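Local coordinates for transcriptional regulator, putative (Pseudomonas syringae pv. tomato, PDB 2R5F), which probably acts as a DNA-binding transcription factor of the SorC family, of which this construct is the putative sugar-binding domain, at residues Q41-A47 / A72-H76. Residues are numbered along the deposited sequence; the frame is centred on the assembly and turned at random.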
ATOM      1  N   GLN A  41      -2.659   2.597 -13.334  1.00 36.50           N
ATOM      2  CA  GLN A  41      -3.797   3.526 -13.405  1.00 36.77           C
ATOM      3  C   GLN A  41      -5.136   2.841 -13.137  1.00 36.09           C
ATOM      4  O   GLN A  41      -6.018   3.438 -12.522  1.00 35.29           O
ATOM      5  CB  GLN A  41      -3.871   4.246 -14.772  1.00 37.10           C
ATOM      6  CG  GLN A  41      -2.747   5.300 -15.095  1.00 39.05           C
ATOM      7  CD  GLN A  41      -2.504   6.344 -13.988  1.00 40.57           C
ATOM      8  OE1 GLN A  41      -3.387   6.661 -13.198  1.00 41.23           O
ATOM      9  NE2 GLN A  41      -1.280   6.871 -13.934  1.00 41.22           N
ATOM     10  N   ALA A  42      -5.288   1.613 -13.648  1.00 35.07           N
ATOM     11  CA  ALA A  42      -6.451   0.770 -13.346  1.00 34.66           C
ATOM     12  C   ALA A  42      -6.516   0.431 -11.854  1.00 34.25           C
ATOM     13  O   ALA A  42      -7.580   0.491 -11.248  1.00 34.56           O
ATOM     14  CB  ALA A  42      -6.451  -0.528 -14.220  1.00 33.72           C
ATOM     15  N   ILE A  43      -5.383   0.038 -11.275  1.00 34.68           N
ATOM     16  CA  ILE A  43      -5.322  -0.272  -9.826  1.00 34.36           C
ATOM     17  C   ILE A  43      -5.599   0.974  -8.992  1.00 35.44           C
ATOM     18  O   ILE A  43      -6.437   0.945  -8.070  1.00 35.78           O
ATOM     19  CB  ILE A  43      -3.978  -0.958  -9.405  1.00 34.28           C
ATOM     20  CG1 ILE A  43      -3.904  -2.369 -10.012  1.00 34.35           C
ATOM     21  CG2 ILE A  43      -3.859  -1.061  -7.844  1.00 33.13           C
ATOM     22  CD1 ILE A  43      -2.513  -2.908 -10.076  1.00 31.24           C
ATOM     23  N   GLY A  44      -4.900   2.064  -9.302  1.00 35.74           N
ATOM     24  CA  GLY A  44      -5.145   3.340  -8.602  1.00 37.33           C
ATOM     25  C   GLY A  44      -6.603   3.763  -8.665  1.00 37.70           C
ATOM     26  O   GLY A  44      -7.204   4.114  -7.658  1.00 39.58           O
ATOM     27  N   SER A  45      -7.190   3.718  -9.844  1.00 37.85           N
ATOM     28  CA  SER A  45      -8.612   4.066 -10.004  1.00 37.12           C
ATOM     29  C   SER A  45      -9.565   3.210  -9.169  1.00 36.64           C
ATOM     30  O   SER A  45     -10.475   3.733  -8.531  1.00 35.55           O
ATOM     31  CB  SER A  45      -9.021   4.003 -11.476  1.00 37.31           C
ATOM     32  OG  SER A  45     -10.418   4.227 -11.566  1.00 39.42           O
ATOM     33  N   ALA A  46      -9.355   1.890  -9.180  1.00 36.45           N
ATOM     34  CA  ALA A  46     -10.159   0.980  -8.370  1.00 36.27           C
ATOM     35  C   ALA A  46      -9.948   1.284  -6.876  1.00 36.73           C
ATOM     36  O   ALA A  46     -10.901   1.254  -6.091  1.00 35.77           O
ATOM     37  CB  ALA A  46      -9.801  -0.478  -8.698  1.00 35.95           C
ATOM     38  N   ALA A  47      -8.703   1.596  -6.507  1.00 37.13           N
ATOM     39  CA  ALA A  47      -8.323   1.977  -5.128  1.00 38.45           C
ATOM     40  C   ALA A  47      -9.047   3.231  -4.644  1.00 39.36           C
ATOM     41  O   ALA A  47      -9.568   3.269  -3.514  1.00 38.78           O
ATOM     42  CB  ALA A  47      -6.805   2.192  -5.038  1.00 38.89           C
ATOM     43  N   ALA A  72      -0.968   7.020  -8.167  1.00 39.30           N
ATOM     44  CA  ALA A  72      -2.091   6.855  -9.092  1.00 38.64           C
ATOM     45  C   ALA A  72      -3.460   6.903  -8.364  1.00 38.92           C
ATOM     46  O   ALA A  72      -4.399   7.534  -8.839  1.00 37.95           O
ATOM     47  CB  ALA A  72      -1.948   5.567  -9.893  1.00 38.55           C
HETATM   48  N   MSE A  73      -3.569   6.249  -7.213  1.00 39.06           N
HETATM   49  CA  MSE A  73      -4.825   6.303  -6.451  1.00 40.97           C
HETATM   50  C   MSE A  73      -5.176   7.738  -6.114  1.00 40.59           C
HETATM   51  O   MSE A  73      -6.272   8.181  -6.415  1.00 40.06           O
HETATM   52  CB  MSE A  73      -4.753   5.477  -5.179  1.00 39.68           C
HETATM   53  CG  MSE A  73      -5.984   5.588  -4.284  1.00 40.22           C
HETATM   54 SE   MSE A  73      -5.602   4.788  -2.552  0.80 45.76          SE
HETATM   55  CE  MSE A  73      -4.714   6.296  -1.687  1.00 36.97           C
ATOM     56  N   VAL A  74      -4.229   8.482  -5.535  1.00 41.89           N
ATOM     57  CA  VAL A  74      -4.550   9.838  -5.072  1.00 41.93           C
ATOM     58  C   VAL A  74      -4.996  10.718  -6.239  1.00 42.73           C
ATOM     59  O   VAL A  74      -5.966  11.455  -6.116  1.00 41.75           O
ATOM     60  CB  VAL A  74      -3.402  10.482  -4.265  1.00 42.42           C
ATOM     61  CG1 VAL A  74      -3.659  12.003  -4.058  1.00 42.04           C
ATOM     62  CG2 VAL A  74      -3.250   9.773  -2.923  1.00 40.39           C
ATOM     63  N   SER A  75      -4.336  10.579  -7.390  1.00 44.22           N
ATOM     64  CA  SER A  75      -4.668  11.387  -8.563  1.00 46.18           C
ATOM     65  C   SER A  75      -6.031  11.059  -9.177  1.00 46.71           C
ATOM     66  O   SER A  75      -6.550  11.840  -9.979  1.00 47.06           O
ATOM     67  CB  SER A  75      -3.576  11.293  -9.623  1.00 46.49           C
ATOM     68  OG  SER A  75      -3.774  10.134 -10.404  1.00 48.77           O
ATOM     69  N   HIS A  76      -6.605   9.924  -8.786  1.00 48.04           N
ATOM     70  CA  HIS A  76      -7.952   9.506  -9.202  1.00 49.13           C
ATOM     71  C   HIS A  76      -9.057   9.908  -8.235  1.00 50.15           C
ATOM     72  O   HIS A  76     -10.231   9.657  -8.503  1.00 49.72           O
ATOM     73  CB  HIS A  76      -8.015   7.984  -9.438  1.00 48.72           C
ATOM     74  CG  HIS A  76      -7.480   7.561 -10.766  1.00 47.91           C
ATOM     75  ND1 HIS A  76      -8.203   7.689 -11.933  1.00 48.75           N
ATOM     76  CD2 HIS A  76      -6.288   7.029 -11.120  1.00 47.93           C
ATOM     77  CE1 HIS A  76      -7.483   7.245 -12.947  1.00 47.97           C
ATOM     78  NE2 HIS A  76      -6.314   6.844 -12.483  1.00 50.10           N
TER
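Gly44 and Met73, the latter present as selenomethionine, mark the closest approach of two helices, their CA atoms only 3.7 Å apart. With no side chain on Gly44, the backbone at Ala72 and Met73 can come up against helix 36-54, in the space that a CB would otherwise need: the CA of Gly44 lies 3.9 Å from Ala72 C, and Met73 CA directs its hydrogen at Gly44 O in a CA-H...O contact of 3.5 Å, with an angle of 152° at the hydrogen. Such glycine-mediated backbone contact is a familiar means of close helix packing. One turn further along, the CB of Ala47 lies 3.6 Å from CG of Met73 and also touches its selenium, adding an apolar side-chain contact to this buried part of the interface.

On the partly exposed side the contact is made mainly by side chains and is more polar, and the imidazole of His76 lies against helix 36-54. With CG anti to the carbonyl carbon (chi1 -81°), the ring reaches across and lays one face on Ser45, whose CB sits 3.8 Å from the ring centroid, nearly on the ring normal, in a CH-pi contact. Near the ring's edge, His76 NE2 donates to Gln41 OE1 (3.0 Å); the bond is bent, with OE1 about 20° out of the imidazole plane, while the donor lies in the carbonyl plane of the amide. The amide of Gln41 is also held at its other end, where NE2 bonds to Glu37 one turn earlier, which helps fix its rotation.

The contact thus joins two helices of the Rossmann-like putative sugar-binding domain on their facing sides. Beyond it, Ile43 and Ala46 of helix 36-54 pack on the parallel strands 24-28 and 251-255 of the mixed sheet, Ala47 also touches Leu230 of strand 226-230, and Val74 turns away to meet helix 101-115 at Leu107, Leu111 and Leu114.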